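Local coordinates for protein CRISPR-associated endonuclease Cas1 (Thermotoga maritima, PDB 4XTK) that probably cuts double-stranded DNA as a metal-dependent endonuclease of CRISPR adaptive immunity, working as a homodimer that joins with Cas2, at residues Arg111-Arg116 and Ala235-Pro240; Gln119-Phe124 and Glu160-Met165; Thr136-Lys141 and Gly156-Glu161; Ser206-Thr211 and Met307-Leu312. One frame throughout, in Å; residues are numbered along the deposited sequence.

All four contacts lie in the helical part of Cas1. Contacts 1, 2 and 4 are buried, whereas contact 3 is only partly so and runs out to exposed Asn157. Helix 103-127 serves contacts 1 and 2, and helix 148-166 serves contacts 2 and 3, with Glu160 and Glu161 common to both. These three lie near the probable metal site, where a salt bridge from Glu236 to Arg159 joins contacts 1 and 3. Contact 4, nearer the centre of the chain, meets contact 1 where Leu237 packs on Glu308. Aliphatic packing carries contacts 1 and 4; contacts 2 and 3 each turn on a tyrosine ring, met by a methionine in one and by helix backbone in the other.

Contact 1 of 4, residues Arg111-Arg116 and Ala235-Pro240; sequences REIVSR and AELFKP
Beside the probable manganese site of Cas1, helices 103-127 and 230-252 run side by side and meet through Ile113, Arg116 and Leu237. Over these segments their axes are nearly parallel, 6° apart, with a closest approach of 8.9 Å. Leu237 fills the gap with both branches. Its CD1 sits 3.9 Å from Ile113 CG2 and 3.8 Å from Ile113 O, touching side chain and backbone of the same residue, while its CD2 lies 3.8 Å from Arg116 CB, the hydrocarbon root of a charged chain. Both neighbours cross the leucine at about a right angle. The CG of Arg116 stands anti to its carbonyl carbon (chi1 -65°), and bends at chi2 and chi3 bring NE to 4.0 Å from Leu237 CD2, which lies oblique to the guanidinium. Glu308 of helix 301-316 packs against the same CD2 branch.

Glu236 has only its CB at the interface, 4.2 Å from Ile113 CG2; its carboxylate leads away toward His221 and Glu155, the other probable metal ligands. There OE1 takes a salt bridge from Arg159 and a weaker one, 3.3 Å long, from Lys239 NZ one turn along its own helix. Adjacent residues thus do different work: Leu237 joins the two helices by apolar packing, while Glu236 turns its acid end to the metal site, where two cationic side chains grip OE1.

Contact 2 of 4, residues Gln119-Phe124 and Glu160-Met165; sequences QNMVDF and EEYYSM
Met121 lies across the ring of Tyr162 where helices 103-127 and 148-166 come together, and this pair forms the close-packed part of the contact. Met121 CG is over one face of the ring, 3.9 Å from its centroid and 21° off the normal, a CH-pi contact displaced toward the rim. The sulfur is placed more obliquely, with SD 4.3 Å from the same centroid; it also rests 3.6 Å from Tyr162 CB, at the root of the ring.

Toward the phenol end the packing is sparser. With CG anti to the backbone N (chi1 159°), Tyr162 reaches across to Phe124, whose CD2 is 3.4 Å from Tyr162 OH. The two side chains cross at about a right angle, and the hydroxyl is hydrogen-bonded to Asp244 of helix 230-252. On the solvent side of helix 103-127, exposed Gln119 and Asp123 lie away from the packed pair and bond to each other: Gln119 NE2 donates to Asp123 OD1 over 3.0 Å, meeting the oxygen from above the carboxylate plane.

Met121 also touches Glu155 and Arg159, which places this Met-aromatic contact between two helices beside the probable metal site of the Cas1 nuclease.

Contact 3 of 4, residues Thr136-Lys141 and Gly156-Glu161; sequences TRYKKK and GNAREE
Tyr138, on helix 136-144, lays one face of its ring against the backbone of helix 148-166 at Asn157 and Ala158. Its CB begins the contact, 3.9 Å from Ala158 CB, and CG lies at the same distance from that methyl. The torsion about CA and CB sets CG anti to the carbonyl carbon (chi1 -61°), which sends the ring over the opposing helix. CD1 then lies by Ala158 N and CA, and CD2 by Ala158 CA. That CA covers the ring centre, 4.0 Å from the centroid and only 9° off the normal, a CH-pi contact almost straight over the middle of the ring.

Farther out, the two sides of the ring have different neighbours. CE1 comes within 3.8 Å of Asn157 CB, whereas CE2 is 3.9 Å from Glu161 CB, one helical turn later. CZ lies near Asn157 O. At the tip, OH approaches Asn157 O and Glu161 CB, each 4.0 Å away, so the hydroxyl is met by packing alone within this pair of segments. Glu161 crosses the tyrosine at about a right angle.

Phe118 of helix 103-127 packs on both Tyr138 and Ala158, whereas Asn157 is exposed. The small alanine lets the ring lie close to the helix backbone. With axes antiparallel at 171° and 9.8 Å apart, the arrangement is that of an antiparallel helical hairpin, its second helix carrying Glu155 of the probable metal site.

Contact 4 of 4, residues Ser206-Thr211 and Met307-Leu312; sequences SLIYQT and MELHKL
Apolar contacts made by Leu309 dominate the meeting of residues 206-211 with helix 301-316. Its side chain, with CG anti to the carbonyl carbon (chi1 -66°), reaches Leu207, Ile208 and Thr211. CD1 touches Leu207 CB at 3.9 Å and meets the backbone there as well, at the same distance from Leu207 C. Both methyls reach Ile208, CD2 the closer at 3.8 Å from Ile208 CG1, the two chains crossing at about a right angle. Thr211 adds a looser contact, its CG2 4.2 Å from Leu309 CD1. Ile234 of helix 230-252 also packs on Leu309.

Polar bonds stay within residues 206-211 and order the turn that Leu309 packs against. A type I beta turn runs from Ile208 to Thr211, and Ile208 O accepts twice from the last residue: Thr211 N at 2.7 Å and Thr211 OG1 at 2.6 Å. The hydroxyl bond lies in the carbonyl plane, on a lone pair, with a C=O...donor angle of 130°. Holding OG1 there leaves CG2 to meet Leu309; the same hydroxyl is hydrogen-bonded to Leu213 N.

Contact with the second subunit begins close by, where Tyr209 packs on Arg84 of that chain. The whole is a helix running into a type I beta turn, packed on helix 301-316 in the buried helical core, with the side chain of Leu309 about 11 Å from that of the probable metal ligand Glu236.

Contact 1 of 4, residues Arg111-Arg116 and Ala235-Pro240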
loop_
_atom_site.group_PDB
_atom_site.type_symbol
_atom_site.label_atom_id
_atom_site.label_comp_id
_atom_site.label_asym_id
_atom_site.label_seq_id
_atom_site.Cartn_x
_atom_site.Cartn_y
_atom_site.Cartn_z
ATOM N N ARG E 111 12.572 -14.621 18.669
ATOM C CA ARG E 111 12.612 -15.476 19.846
ATOM C C ARG E 111 11.243 -15.516 20.516
ATOM O O ARG E 111 10.891 -16.496 21.170
ATOM C CB ARG E 111 13.678 -14.983 20.825
ATOM C CG ARG E 111 14.219 -16.047 21.739
ATOM C CD ARG E 111 15.210 -15.457 22.714
ATOM N NE ARG E 111 16.525 -15.248 22.121
ATOM C CZ ARG E 111 17.442 -16.202 22.010
ATOM N NH1 ARG E 111 17.168 -17.426 22.430
ATOM N NH2 ARG E 111 18.625 -15.940 21.472
ATOM N N GLU E 112 10.473 -14.445 20.340
ATOM C CA GLU E 112 9.100 -14.371 20.836
ATOM C C GLU E 112 8.189 -15.316 20.058
ATOM O O GLU E 112 7.383 -16.040 20.646
ATOM C CB GLU E 112 8.572 -12.934 20.740
ATOM C CG GLU E 112 7.074 -12.775 20.990
ATOM C CD GLU E 112 6.681 -13.005 22.439
ATOM O OE1 GLU E 112 7.579 -13.066 23.306
ATOM O OE2 GLU E 112 5.466 -13.115 22.711
ATOM N N ILE E 113 8.322 -15.288 18.735
ATOM C CA ILE E 113 7.581 -16.177 17.849
ATOM C C ILE E 113 7.811 -17.632 18.235
ATOM O O ILE E 113 6.870 -18.385 18.470
ATOM C CB ILE E 113 7.996 -15.981 16.380
ATOM C CG1 ILE E 113 7.776 -14.534 15.940
ATOM C CG2 ILE E 113 7.234 -16.929 15.473
ATOM C CD1 ILE E 113 6.342 -14.165 15.832
ATOM N N VAL E 114 9.080 -18.008 18.311
ATOM C CA VAL E 114 9.467 -19.377 18.600
ATOM C C VAL E 114 8.973 -19.817 19.973
ATOM O O VAL E 114 8.424 -20.907 20.121
ATOM C CB VAL E 114 11.001 -19.540 18.521
ATOM C CG1 VAL E 114 11.431 -20.907 19.039
ATOM C CG2 VAL E 114 11.471 -19.328 17.092
ATOM N N SER E 115 9.162 -18.955 20.967
ATOM C CA SER E 115 8.756 -19.249 22.338
ATOM C C SER E 115 7.269 -19.594 22.418
ATOM O O SER E 115 6.884 -20.594 23.028
ATOM C CB SER E 115 9.072 -18.058 23.248
ATOM O OG SER E 115 8.742 -18.337 24.595
ATOM N N ARG E 116 6.439 -18.772 21.784
ATOM C CA ARG E 116 4.997 -18.972 21.820
ATOM C C ARG E 116 4.586 -20.176 20.977
ATOM O O ARG E 116 3.732 -20.962 21.389
ATOM C CB ARG E 116 4.273 -17.707 21.351
ATOM C CG ARG E 116 4.475 -16.494 22.266
ATOM C CD ARG E 116 3.376 -16.392 23.324
ATOM N NE ARG E 116 2.043 -16.404 22.724
ATOM C CZ ARG E 116 1.157 -17.384 22.881
ATOM N NH1 ARG E 116 1.456 -18.438 23.631
ATOM N NH2 ARG E 116 -0.028 -17.313 22.289
ATOM N N ALA E 235 1.611 -16.922 11.802
ATOM C CA ALA E 235 0.905 -18.190 11.600
ATOM C C ALA E 235 1.516 -19.353 12.389
ATOM O O ALA E 235 0.827 -20.323 12.699
ATOM C CB ALA E 235 0.868 -18.540 10.121
ATOM N N GLU E 236 2.802 -19.256 12.713
ATOM C CA GLU E 236 3.475 -20.321 13.454
ATOM C C GLU E 236 2.823 -20.565 14.814
ATOM O O GLU E 236 2.868 -21.673 15.345
ATOM C CB GLU E 236 4.963 -19.999 13.641
ATOM C CG GLU E 236 5.761 -19.833 12.350
ATOM C CD GLU E 236 6.039 -21.145 11.617
ATOM O OE1 GLU E 236 5.370 -22.159 11.903
ATOM O OE2 GLU E 236 6.942 -21.156 10.746
ATOM N N LEU E 237 2.208 -19.528 15.365
ATOM C CA LEU E 237 1.583 -19.623 16.674
ATOM C C LEU E 237 0.261 -20.374 16.621
ATOM O O LEU E 237 -0.141 -21.015 17.591
ATOM C CB LEU E 237 1.344 -18.229 17.256
ATOM C CG LEU E 237 2.490 -17.518 17.981
ATOM C CD1 LEU E 237 3.621 -17.157 17.032
ATOM C CD2 LEU E 237 1.966 -16.282 18.696
ATOM N N PHE E 238 -0.448 -20.221 15.510
ATOM C CA PHE E 238 -1.818 -20.704 15.423
ATOM C C PHE E 238 -2.010 -22.005 14.651
ATOM O O PHE E 238 -3.139 -22.480 14.509
ATOM C CB PHE E 238 -2.680 -19.589 14.849
ATOM C CG PHE E 238 -2.616 -18.336 15.657
ATOM C CD1 PHE E 238 -3.453 -18.161 16.742
ATOM C CD2 PHE E 238 -1.676 -17.356 15.372
ATOM C CE1 PHE E 238 -3.380 -17.019 17.511
ATOM C CE2 PHE E 238 -1.597 -16.217 16.132
ATOM C CZ PHE E 238 -2.449 -16.046 17.206
ATOM N N LYS E 239 -0.918 -22.572 14.153
ATOM C CA LYS E 239 -0.986 -23.812 13.385
ATOM C C LYS E 239 -1.611 -24.984 14.175
ATOM O O LYS E 239 -2.433 -25.729 13.626
ATOM C CB LYS E 239 0.410 -24.193 12.867
ATOM C CG LYS E 239 0.795 -23.512 11.560
ATOM C CD LYS E 239 2.250 -23.785 11.159
ATOM C CE LYS E 239 2.520 -23.260 9.748
ATOM N NZ LYS E 239 3.915 -23.488 9.298
ATOM N N PRO E 240 -1.222 -25.168 15.453
ATOM C CA PRO E 240 -1.905 -26.232 16.201
ATOM C C PRO E 240 -3.411 -26.030 16.424
ATOM O O PRO E 240 -4.184 -26.944 16.138
ATOM C CB PRO E 240 -1.173 -26.230 17.548
ATOM C CG PRO E 240 0.160 -25.669 17.249
ATOM C CD PRO E 240 -0.066 -24.637 16.197
#

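Contact 2 of 4, residues Gln119-Phe124 and Glu160-Met165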
loop_
_atom_site.group_PDB
_atom_site.type_symbol
_atom_site.label_atom_id
_atom_site.label_comp_id
_atom_site.label_asym_id
_atom_site.label_seq_id
_atom_site.Cartn_x
_atom_site.Cartn_y
_atom_site.Cartn_z
ATOM N N GLN E 119 5.173 -23.265 23.020
ATOM C CA GLN E 119 4.258 -23.475 24.130
ATOM C C GLN E 119 2.881 -23.882 23.614
ATOM O O GLN E 119 2.194 -24.687 24.240
ATOM C CB GLN E 119 4.161 -22.231 25.010
ATOM C CG GLN E 119 3.469 -22.508 26.338
ATOM C CD GLN E 119 4.082 -23.695 27.079
ATOM O OE1 GLN E 119 5.303 -23.802 27.212
ATOM N NE2 GLN E 119 3.230 -24.601 27.548
ATOM N N ASN E 120 2.496 -23.348 22.462
ATOM C CA ASN E 120 1.253 -23.752 21.827
ATOM C C ASN E 120 1.307 -25.207 21.389
ATOM O O ASN E 120 0.330 -25.944 21.543
ATOM C CB ASN E 120 0.938 -22.857 20.635
ATOM C CG ASN E 120 0.531 -21.462 21.053
ATOM O OD1 ASN E 120 0.365 -21.180 22.245
ATOM N ND2 ASN E 120 0.351 -20.584 20.075
ATOM N N MET E 121 2.451 -25.615 20.845
ATOM C CA MET E 121 2.677 -27.011 20.488
ATOM C C MET E 121 2.518 -27.914 21.711
ATOM O O MET E 121 1.812 -28.922 21.662
ATOM C CB MET E 121 4.068 -27.204 19.872
ATOM C CG MET E 121 4.174 -26.836 18.397
ATOM S SD MET E 121 5.762 -27.301 17.661
ATOM C CE MET E 121 6.607 -25.735 17.538
ATOM N N VAL E 122 3.173 -27.545 22.806
ATOM C CA VAL E 122 3.134 -28.345 24.024
ATOM C C VAL E 122 1.726 -28.424 24.603
ATOM O O VAL E 122 1.276 -29.496 25.015
ATOM C CB VAL E 122 4.093 -27.785 25.092
ATOM C CG1 VAL E 122 3.785 -28.370 26.456
ATOM C CG2 VAL E 122 5.529 -28.062 24.699
ATOM N N ASP E 123 1.029 -27.291 24.623
ATOM C CA ASP E 123 -0.326 -27.253 25.164
ATOM C C ASP E 123 -1.283 -28.130 24.354
ATOM O O ASP E 123 -2.122 -28.834 24.926
ATOM C CB ASP E 123 -0.844 -25.815 25.221
ATOM C CG ASP E 123 -0.172 -24.996 26.309
ATOM O OD1 ASP E 123 0.451 -25.601 27.210
ATOM O OD2 ASP E 123 -0.274 -23.750 26.272
ATOM N N PHE E 124 -1.148 -28.099 23.032
ATOM C CA PHE E 124 -2.002 -28.906 22.176
ATOM C C PHE E 124 -1.808 -30.392 22.476
ATOM O O PHE E 124 -2.779 -31.148 22.582
ATOM C CB PHE E 124 -1.723 -28.614 20.699
ATOM C CG PHE E 124 -2.665 -29.307 19.756
ATOM C CD1 PHE E 124 -3.902 -28.759 19.467
ATOM C CD2 PHE E 124 -2.318 -30.510 19.166
ATOM C CE1 PHE E 124 -4.774 -29.394 18.605
ATOM C CE2 PHE E 124 -3.186 -31.152 18.302
ATOM C CZ PHE E 124 -4.416 -30.590 18.021
ATOM N N GLU E 160 8.562 -30.729 13.206
ATOM C CA GLU E 160 8.583 -32.071 12.628
ATOM C C GLU E 160 8.452 -33.142 13.711
ATOM O O GLU E 160 7.762 -34.144 13.524
ATOM C CB GLU E 160 9.856 -32.286 11.815
ATOM N N GLU E 161 9.109 -32.920 14.844
ATOM C CA GLU E 161 8.982 -33.814 15.990
ATOM C C GLU E 161 7.564 -33.755 16.556
ATOM O O GLU E 161 6.977 -34.771 16.943
ATOM C CB GLU E 161 10.005 -33.448 17.067
ATOM C CG GLU E 161 9.821 -34.180 18.375
ATOM C CD GLU E 161 9.966 -35.678 18.218
ATOM O OE1 GLU E 161 10.699 -36.106 17.301
ATOM O OE2 GLU E 161 9.348 -36.429 19.006
ATOM N N TYR E 162 7.027 -32.544 16.601
ATOM C CA TYR E 162 5.673 -32.316 17.052
ATOM C C TYR E 162 4.684 -33.076 16.171
ATOM O O TYR E 162 3.753 -33.707 16.673
ATOM C CB TYR E 162 5.383 -30.816 17.049
ATOM C CG TYR E 162 3.925 -30.448 17.001
ATOM C CD1 TYR E 162 3.177 -30.342 18.162
ATOM C CD2 TYR E 162 3.300 -30.188 15.790
ATOM C CE1 TYR E 162 1.841 -29.999 18.118
ATOM C CE2 TYR E 162 1.967 -29.847 15.734
ATOM C CZ TYR E 162 1.244 -29.752 16.900
ATOM O OH TYR E 162 -0.078 -29.406 16.847
ATOM N N TYR E 163 4.907 -33.029 14.861
ATOM C CA TYR E 163 4.052 -33.729 13.907
ATOM C C TYR E 163 4.103 -35.251 14.085
ATOM O O TYR E 163 3.088 -35.935 13.916
ATOM C CB TYR E 163 4.437 -33.349 12.477
ATOM C CG TYR E 163 3.770 -32.083 11.994
ATOM C CD1 TYR E 163 2.434 -31.833 12.279
ATOM C CD2 TYR E 163 4.476 -31.129 11.264
ATOM C CE1 TYR E 163 1.812 -30.676 11.843
ATOM C CE2 TYR E 163 3.860 -29.966 10.823
ATOM C CZ TYR E 163 2.528 -29.746 11.118
ATOM O OH TYR E 163 1.899 -28.599 10.691
ATOM N N SER E 164 5.275 -35.773 14.435
ATOM C CA SER E 164 5.419 -37.196 14.721
ATOM C C SER E 164 4.600 -37.580 15.943
ATOM O O SER E 164 4.052 -38.679 16.005
ATOM C CB SER E 164 6.885 -37.572 14.942
ATOM O OG SER E 164 7.620 -37.495 13.733
ATOM N N MET E 165 4.515 -36.675 16.913
ATOM C CA MET E 165 3.734 -36.945 18.113
ATOM C C MET E 165 2.249 -36.861 17.791
ATOM O O MET E 165 1.436 -37.555 18.398
ATOM C CB MET E 165 4.094 -35.976 19.241
ATOM C CG MET E 165 5.552 -36.039 19.700
ATOM S SD MET E 165 6.089 -37.686 20.220
ATOM C CE MET E 165 4.796 -38.150 21.367
#

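Contact 3 of 4, residues Thr136-Lys141 and Gly156-Glu161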
loop_
_atom_site.group_PDB
_atom_site.type_symbol
_atom_site.label_atom_id
_atom_site.label_comp_id
_atom_site.label_asym_id
_atom_site.label_seq_id
_atom_site.Cartn_x
_atom_site.Cartn_y
_atom_site.Cartn_z
ATOM N N THR E 136 11.290 -30.477 24.763
ATOM C CA THR E 136 12.085 -29.685 25.699
ATOM C C THR E 136 13.467 -29.340 25.142
ATOM O O THR E 136 13.947 -28.218 25.314
ATOM C CB THR E 136 12.251 -30.406 27.041
ATOM O OG1 THR E 136 10.961 -30.683 27.593
ATOM C CG2 THR E 136 13.018 -29.540 28.014
ATOM N N ARG E 137 14.094 -30.299 24.463
ATOM C CA ARG E 137 15.434 -30.096 23.909
ATOM C C ARG E 137 15.459 -28.926 22.922
ATOM O O ARG E 137 16.443 -28.186 22.842
ATOM C CB ARG E 137 15.938 -31.371 23.222
ATOM C CG ARG E 137 17.329 -31.228 22.585
ATOM C CD ARG E 137 17.633 -32.362 21.614
ATOM N NE ARG E 137 17.722 -31.911 20.228
ATOM C CZ ARG E 137 17.218 -32.578 19.196
ATOM N NH1 ARG E 137 16.576 -33.723 19.394
ATOM N NH2 ARG E 137 17.344 -32.093 17.967
ATOM N N TYR E 138 14.367 -28.758 22.182
ATOM C CA TYR E 138 14.282 -27.700 21.190
ATOM C C TYR E 138 14.070 -26.348 21.848
ATOM O O TYR E 138 14.602 -25.342 21.382
ATOM C CB TYR E 138 13.161 -27.984 20.195
ATOM C CG TYR E 138 13.360 -29.262 19.422
ATOM C CD1 TYR E 138 14.259 -29.324 18.365
ATOM C CD2 TYR E 138 12.651 -30.411 19.747
ATOM C CE1 TYR E 138 14.446 -30.492 17.656
ATOM C CE2 TYR E 138 12.834 -31.584 19.043
ATOM C CZ TYR E 138 13.734 -31.619 17.999
ATOM O OH TYR E 138 13.920 -32.781 17.293
ATOM N N LYS E 139 13.296 -26.325 22.929
ATOM C CA LYS E 139 13.111 -25.095 23.688
ATOM C C LYS E 139 14.466 -24.575 24.180
ATOM O O LYS E 139 14.763 -23.392 24.045
ATOM C CB LYS E 139 12.161 -25.316 24.865
ATOM N N LYS E 140 15.295 -25.467 24.715
ATOM C CA LYS E 140 16.604 -25.072 25.215
ATOM C C LYS E 140 17.515 -24.608 24.076
ATOM O O LYS E 140 18.194 -23.592 24.200
ATOM C CB LYS E 140 17.259 -26.222 25.984
ATOM C CG LYS E 140 18.279 -25.767 27.020
ATOM N N LYS E 141 17.518 -25.349 22.970
ATOM C CA LYS E 141 18.292 -24.970 21.786
ATOM C C LYS E 141 17.908 -23.572 21.290
ATOM O O LYS E 141 18.774 -22.754 20.963
ATOM C CB LYS E 141 18.094 -25.997 20.665
ATOM C CG LYS E 141 19.242 -26.982 20.502
ATOM C CD LYS E 141 20.425 -26.342 19.786
ATOM N N GLY E 156 11.614 -25.348 12.862
ATOM C CA GLY E 156 11.210 -26.353 11.893
ATOM C C GLY E 156 11.361 -27.776 12.407
ATOM O O GLY E 156 10.449 -28.591 12.271
ATOM N N ASN E 157 12.512 -28.072 13.004
ATOM C CA ASN E 157 12.774 -29.402 13.533
ATOM C C ASN E 157 11.831 -29.745 14.680
ATOM O O ASN E 157 11.367 -30.881 14.793
ATOM C CB ASN E 157 14.233 -29.524 13.990
ATOM C CG ASN E 157 15.219 -29.397 12.843
ATOM O OD1 ASN E 157 14.907 -29.725 11.697
ATOM N ND2 ASN E 157 16.422 -28.926 13.148
ATOM N N ALA E 158 11.552 -28.755 15.525
ATOM C CA ALA E 158 10.572 -28.904 16.597
ATOM C C ALA E 158 9.208 -29.264 16.028
ATOM O O ALA E 158 8.523 -30.151 16.534
ATOM C CB ALA E 158 10.475 -27.630 17.418
ATOM N N ARG E 159 8.822 -28.560 14.970
ATOM C CA ARG E 159 7.550 -28.809 14.312
ATOM C C ARG E 159 7.475 -30.255 13.814
ATOM O O ARG E 159 6.455 -30.931 13.997
ATOM C CB ARG E 159 7.349 -27.827 13.157
ATOM C CG ARG E 159 5.993 -27.913 12.476
ATOM C CD ARG E 159 4.916 -27.189 13.260
ATOM N NE ARG E 159 5.228 -25.775 13.453
ATOM C CZ ARG E 159 4.537 -24.958 14.241
ATOM N NH1 ARG E 159 3.484 -25.408 14.914
ATOM N NH2 ARG E 159 4.903 -23.688 14.361
ATOM N N GLU E 160 8.562 -30.729 13.206
ATOM C CA GLU E 160 8.583 -32.071 12.628
ATOM C C GLU E 160 8.452 -33.142 13.711
ATOM O O GLU E 160 7.762 -34.144 13.524
ATOM C CB GLU E 160 9.856 -32.286 11.815
ATOM N N GLU E 161 9.109 -32.920 14.844
ATOM C CA GLU E 161 8.982 -33.814 15.990
ATOM C C GLU E 161 7.564 -33.755 16.556
ATOM O O GLU E 161 6.977 -34.771 16.943
ATOM C CB GLU E 161 10.005 -33.448 17.067
ATOM C CG GLU E 161 9.821 -34.180 18.375
ATOM C CD GLU E 161 9.966 -35.678 18.218
ATOM O OE1 GLU E 161 10.699 -36.106 17.301
ATOM O OE2 GLU E 161 9.348 -36.429 19.006
#

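Contact 4 of 4, residues Ser206-Thr211 and Met307-Leu312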
loop_
_atom_site.group_PDB
_atom_site.type_symbol
_atom_site.label_atom_id
_atom_site.label_comp_id
_atom_site.label_asym_id
_atom_site.label_seq_id
_atom_site.Cartn_x
_atom_site.Cartn_y
_atom_site.Cartn_z
ATOM N N SER E 206 -4.593 -11.134 5.625
ATOM C CA SER E 206 -5.681 -10.180 5.491
ATOM C C SER E 206 -5.841 -9.387 6.788
ATOM O O SER E 206 -6.197 -8.209 6.761
ATOM C CB SER E 206 -6.995 -10.879 5.107
ATOM O OG SER E 206 -7.482 -11.696 6.153
ATOM N N LEU E 207 -5.560 -10.027 7.918
ATOM C CA LEU E 207 -5.669 -9.347 9.203
ATOM C C LEU E 207 -4.548 -8.321 9.391
ATOM O O LEU E 207 -4.754 -7.279 10.016
ATOM C CB LEU E 207 -5.675 -10.360 10.353
ATOM C CG LEU E 207 -6.970 -11.176 10.467
ATOM C CD1 LEU E 207 -6.924 -12.122 11.655
ATOM C CD2 LEU E 207 -8.216 -10.278 10.536
ATOM N N ILE E 208 -3.369 -8.615 8.847
ATOM C CA ILE E 208 -2.258 -7.675 8.903
ATOM C C ILE E 208 -2.608 -6.411 8.108
ATOM O O ILE E 208 -2.326 -5.292 8.537
ATOM C CB ILE E 208 -0.950 -8.300 8.366
ATOM C CG1 ILE E 208 -0.444 -9.398 9.315
ATOM C CG2 ILE E 208 0.133 -7.234 8.206
ATOM C CD1 ILE E 208 0.782 -10.161 8.784
ATOM N N TYR E 209 -3.254 -6.593 6.960
ATOM C CA TYR E 209 -3.701 -5.467 6.147
ATOM C C TYR E 209 -4.712 -4.597 6.888
ATOM O O TYR E 209 -4.988 -3.473 6.478
ATOM C CB TYR E 209 -4.318 -5.954 4.836
ATOM C CG TYR E 209 -3.327 -6.281 3.735
ATOM C CD1 TYR E 209 -2.278 -5.423 3.435
ATOM C CD2 TYR E 209 -3.459 -7.449 2.979
ATOM C CE1 TYR E 209 -1.387 -5.716 2.428
ATOM C CE2 TYR E 209 -2.571 -7.753 1.965
ATOM C CZ TYR E 209 -1.538 -6.885 1.692
ATOM O OH TYR E 209 -0.652 -7.188 0.681
ATOM N N GLN E 210 -5.277 -5.120 7.970
ATOM C CA GLN E 210 -6.206 -4.344 8.781
ATOM C C GLN E 210 -5.465 -3.661 9.922
ATOM O O GLN E 210 -6.085 -3.066 10.795
ATOM C CB GLN E 210 -7.336 -5.222 9.325
ATOM C CG GLN E 210 -8.104 -5.969 8.240
ATOM C CD GLN E 210 -9.217 -6.844 8.787
ATOM O OE1 GLN E 210 -9.500 -6.839 9.986
ATOM N NE2 GLN E 210 -9.832 -7.627 7.911
ATOM N N THR E 211 -4.139 -3.774 9.919
ATOM C CA THR E 211 -3.293 -3.125 10.929
ATOM C C THR E 211 -2.355 -2.077 10.336
ATOM O O THR E 211 -2.453 -1.721 9.160
ATOM C CB THR E 211 -2.407 -4.128 11.701
ATOM O OG1 THR E 211 -1.361 -4.604 10.842
ATOM C CG2 THR E 211 -3.233 -5.287 12.238
ATOM N N MET E 307 -4.918 -10.007 18.255
ATOM C CA MET E 307 -4.255 -9.570 19.477
ATOM C C MET E 307 -2.741 -9.703 19.375
ATOM O O MET E 307 -2.000 -8.837 19.846
ATOM C CB MET E 307 -4.765 -10.364 20.676
ATOM C CG MET E 307 -6.174 -10.002 21.112
ATOM S SD MET E 307 -6.710 -10.965 22.540
ATOM C CE MET E 307 -5.225 -10.889 23.543
ATOM N N GLU E 308 -2.290 -10.787 18.756
ATOM C CA GLU E 308 -0.864 -11.036 18.589
ATOM C C GLU E 308 -0.240 -9.985 17.678
ATOM O O GLU E 308 0.889 -9.538 17.902
ATOM C CB GLU E 308 -0.626 -12.440 18.027
ATOM C CG GLU E 308 0.815 -12.898 18.113
ATOM C CD GLU E 308 1.312 -12.991 19.545
ATOM O OE1 GLU E 308 0.491 -13.262 20.450
ATOM O OE2 GLU E 308 2.529 -12.804 19.763
ATOM N N LEU E 309 -0.989 -9.587 16.657
ATOM C CA LEU E 309 -0.557 -8.531 15.758
ATOM C C LEU E 309 -0.441 -7.203 16.497
ATOM O O LEU E 309 0.506 -6.442 16.282
ATOM C CB LEU E 309 -1.530 -8.400 14.596
ATOM C CG LEU E 309 -1.568 -9.606 13.667
ATOM C CD1 LEU E 309 -2.645 -9.396 12.618
ATOM C CD2 LEU E 309 -0.193 -9.841 13.032
ATOM N N HIS E 310 -1.401 -6.934 17.373
ATOM C CA HIS E 310 -1.376 -5.702 18.142
ATOM C C HIS E 310 -0.216 -5.714 19.133
ATOM O O HIS E 310 0.339 -4.667 19.463
ATOM C CB HIS E 310 -2.698 -5.487 18.878
ATOM C CG HIS E 310 -2.804 -4.147 19.539
ATOM N ND1 HIS E 310 -2.723 -2.964 18.837
ATOM C CD2 HIS E 310 -2.967 -3.805 20.837
ATOM C CE1 HIS E 310 -2.841 -1.950 19.676
ATOM N NE2 HIS E 310 -2.990 -2.431 20.896
ATOM N N LYS E 311 0.142 -6.907 19.604
ATOM C CA LYS E 311 1.274 -7.077 20.513
ATOM C C LYS E 311 2.574 -6.710 19.818
ATOM O O LYS E 311 3.468 -6.121 20.414
ATOM C CB LYS E 311 1.354 -8.516 21.025
ATOM C CG LYS E 311 1.079 -8.678 22.510
ATOM C CD LYS E 311 1.134 -10.151 22.920
ATOM C CE LYS E 311 -0.246 -10.809 22.879
ATOM N NZ LYS E 311 -1.220 -10.176 23.817
ATOM N N LEU E 312 2.674 -7.077 18.551
ATOM C CA LEU E 312 3.858 -6.765 17.775
ATOM C C LEU E 312 3.913 -5.268 17.505
ATOM O O LEU E 312 4.985 -4.661 17.538
ATOM C CB LEU E 312 3.870 -7.549 16.464
ATOM C CG LEU E 312 5.085 -7.288 15.577
ATOM C CD1 LEU E 312 6.376 -7.621 16.330
ATOM C CD2 LEU E 312 4.976 -8.065 14.269
#